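Local coordinates for protein inactive dihydroorotase-like domain (Chaetomium thermophilum, PDB 5NNL) that is an inactive dihydroorotase-like domain, a member of the amidohydrolase-type barrel family that keeps the fold but not the activity, at residues I128-R133 and I151-V156. Numbering follows the deposited sequence.
Sequences IITDAR and IHVSAV
Ile129 pairs with His152 and Thr130 with Val153 in parallel register, joining strands 128-130 and 151-153, neighbours in the barrel of this dihydroorotase-like fold, with helix 134-146 as the beta-alpha-beta crossover between them. Three backbone hydrogen bonds zip the edges: His152 N to Ile128 O, Thr130 N to His152 O and, at 2.8 Å, Ser154 N to Thr130 O. On the helix-covered side, Ile151 CD1 reaches across to Ile128 CG2 at 3.7 Å and also touches Thr130 CG2; Ile140, Leu141 and Ala144 of the crossover helix pack over this cluster. On the other face, Ile129 holds CG1 anti to its backbone N (chi1 168°), which carries CD1 forward to Ser154 CB (3.8 Å) and to the edge of the His152 ring at CD2. That ring is held at both nitrogens, ND1 by Thr176 and NE2 by Asp178, whose carboxylate also binds Ser154 OG. At the end of strand 128-130, Thr130 OG1 accepts from Ala132 N (2.9 Å), making an ST turn, and also hydrogen-bonds to Ile100 O, the backbone carbonyl of a residue in the neighbouring strand 98-100. Arg133, its chain bent at chi2 (-60°), folds back so that Asp131 O lies over the centre of one guanidinium face, 3.0 Å above the plane. At the guanidinium edge, in plane, NH2 of Arg133 donates to Ser154 O at 2.9 Å, with an N-H...O angle of 162°.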
loop_
_atom_site.group_PDB
_atom_site.type_symbol
_atom_site.label_atom_id
_atom_site.label_comp_id
_atom_site.label_asym_id
_atom_site.label_seq_id
_atom_site.Cartn_x
_atom_site.Cartn_y
_atom_site.Cartn_z
ATOM N N ILE A 128 5.468 10.843 6.483
ATOM C CA ILE A 128 4.154 11.403 6.185
ATOM C C ILE A 128 3.749 10.954 4.788
ATOM O O ILE A 128 4.548 11.021 3.849
ATOM C CB ILE A 128 4.143 12.944 6.280
ATOM C CG1 ILE A 128 4.444 13.384 7.716
ATOM C CG2 ILE A 128 2.792 13.501 5.816
ATOM C CD1 ILE A 128 4.548 14.894 7.907
ATOM N N ILE A 129 2.500 10.519 4.652
ATOM C CA ILE A 129 1.980 9.977 3.405
ATOM C C ILE A 129 0.663 10.675 3.090
ATOM O O ILE A 129 -0.140 10.940 3.990
ATOM C CB ILE A 129 1.798 8.443 3.488
ATOM C CG1 ILE A 129 0.978 7.920 2.304
ATOM C CG2 ILE A 129 1.139 8.051 4.798
ATOM C CD1 ILE A 129 0.929 6.400 2.211
ATOM N N THR A 130 0.448 10.983 1.812
ATOM C CA THR A 130 -0.748 11.686 1.375
ATOM C C THR A 130 -1.236 11.114 0.053
ATOM O O THR A 130 -0.454 10.582 -0.738
ATOM C CB THR A 130 -0.495 13.193 1.206
ATOM O OG1 THR A 130 -1.681 13.822 0.709
ATOM C CG2 THR A 130 0.663 13.452 0.241
ATOM N N ASP A 131 -2.545 11.232 -0.177
ATOM C CA ASP A 131 -3.145 10.931 -1.470
ATOM C C ASP A 131 -3.614 12.196 -2.183
ATOM O O ASP A 131 -4.481 12.126 -3.062
ATOM C CB ASP A 131 -4.306 9.946 -1.307
ATOM C CG ASP A 131 -5.432 10.498 -0.455
ATOM O OD1 ASP A 131 -5.272 11.594 0.124
ATOM O OD2 ASP A 131 -6.485 9.833 -0.367
ATOM N N ALA A 132 -3.052 13.350 -1.823
ATOM C CA ALA A 132 -3.467 14.618 -2.408
ATOM C C ALA A 132 -3.258 14.613 -3.918
ATOM O O ALA A 132 -2.360 13.946 -4.441
ATOM C CB ALA A 132 -2.685 15.774 -1.780
ATOM N N ARG A 133 -4.106 15.368 -4.619
ATOM C CA ARG A 133 -4.015 15.538 -6.062
ATOM C C ARG A 133 -3.940 17.020 -6.400
ATOM O O ARG A 133 -4.270 17.885 -5.584
ATOM C CB ARG A 133 -5.216 14.932 -6.802
ATOM C CG ARG A 133 -5.646 13.557 -6.332
ATOM C CD ARG A 133 -4.541 12.537 -6.490
ATOM N NE ARG A 133 -4.980 11.218 -6.046
ATOM C CZ ARG A 133 -4.177 10.259 -5.591
ATOM N NH1 ARG A 133 -4.698 9.101 -5.218
ATOM N NH2 ARG A 133 -2.865 10.451 -5.497
ATOM N N ILE A 151 8.133 13.762 2.085
ATOM C CA ILE A 151 6.715 13.542 1.825
ATOM C C ILE A 151 6.582 12.402 0.826
ATOM O O ILE A 151 7.347 12.317 -0.140
ATOM C CB ILE A 151 6.023 14.816 1.293
ATOM C CG1 ILE A 151 4.522 14.585 1.103
ATOM C CG2 ILE A 151 6.649 15.255 -0.013
ATOM C CD1 ILE A 151 3.752 14.432 2.396
ATOM N N HIS A 152 5.606 11.526 1.057
ATOM C CA HIS A 152 5.326 10.404 0.171
ATOM C C HIS A 152 3.907 10.525 -0.360
ATOM O O HIS A 152 2.963 10.710 0.416
ATOM C CB HIS A 152 5.495 9.062 0.889
ATOM C CG HIS A 152 5.282 7.877 -0.002
ATOM N ND1 HIS A 152 6.265 7.390 -0.837
ATOM C CD2 HIS A 152 4.196 7.095 -0.203
ATOM C CE1 HIS A 152 5.797 6.351 -1.505
ATOM N NE2 HIS A 152 4.543 6.151 -1.139
ATOM N N VAL A 153 3.760 10.409 -1.678
ATOM C CA VAL A 153 2.476 10.552 -2.354
ATOM C C VAL A 153 2.019 9.175 -2.808
ATOM O O VAL A 153 2.754 8.469 -3.508
ATOM C CB VAL A 153 2.572 11.518 -3.547
ATOM C CG1 VAL A 153 1.205 11.715 -4.186
ATOM C CG2 VAL A 153 3.152 12.853 -3.107
ATOM N N SER A 154 0.798 8.810 -2.441
ATOM C CA SER A 154 0.305 7.456 -2.628
ATOM C C SER A 154 -0.756 7.399 -3.719
ATOM O O SER A 154 -1.476 8.370 -3.970
ATOM C CB SER A 154 -0.274 6.909 -1.322
ATOM O OG SER A 154 -0.492 5.512 -1.409
ATOM N N ALA A 155 -0.838 6.237 -4.365
ATOM C CA ALA A 155 -1.858 5.946 -5.371
ATOM C C ALA A 155 -1.908 7.029 -6.449
ATOM O O ALA A 155 -2.976 7.496 -6.848
ATOM C CB ALA A 155 -3.229 5.765 -4.717
ATOM N N VAL A 156 -0.730 7.420 -6.938
ATOM C CA VAL A 156 -0.682 8.345 -8.061
ATOM C C VAL A 156 -1.345 7.694 -9.268
ATOM O O VAL A 156 -1.136 6.508 -9.557
ATOM C CB VAL A 156 0.764 8.768 -8.370
ATOM C CG1 VAL A 156 0.787 9.779 -9.514
ATOM C CG2 VAL A 156 1.425 9.369 -7.124
#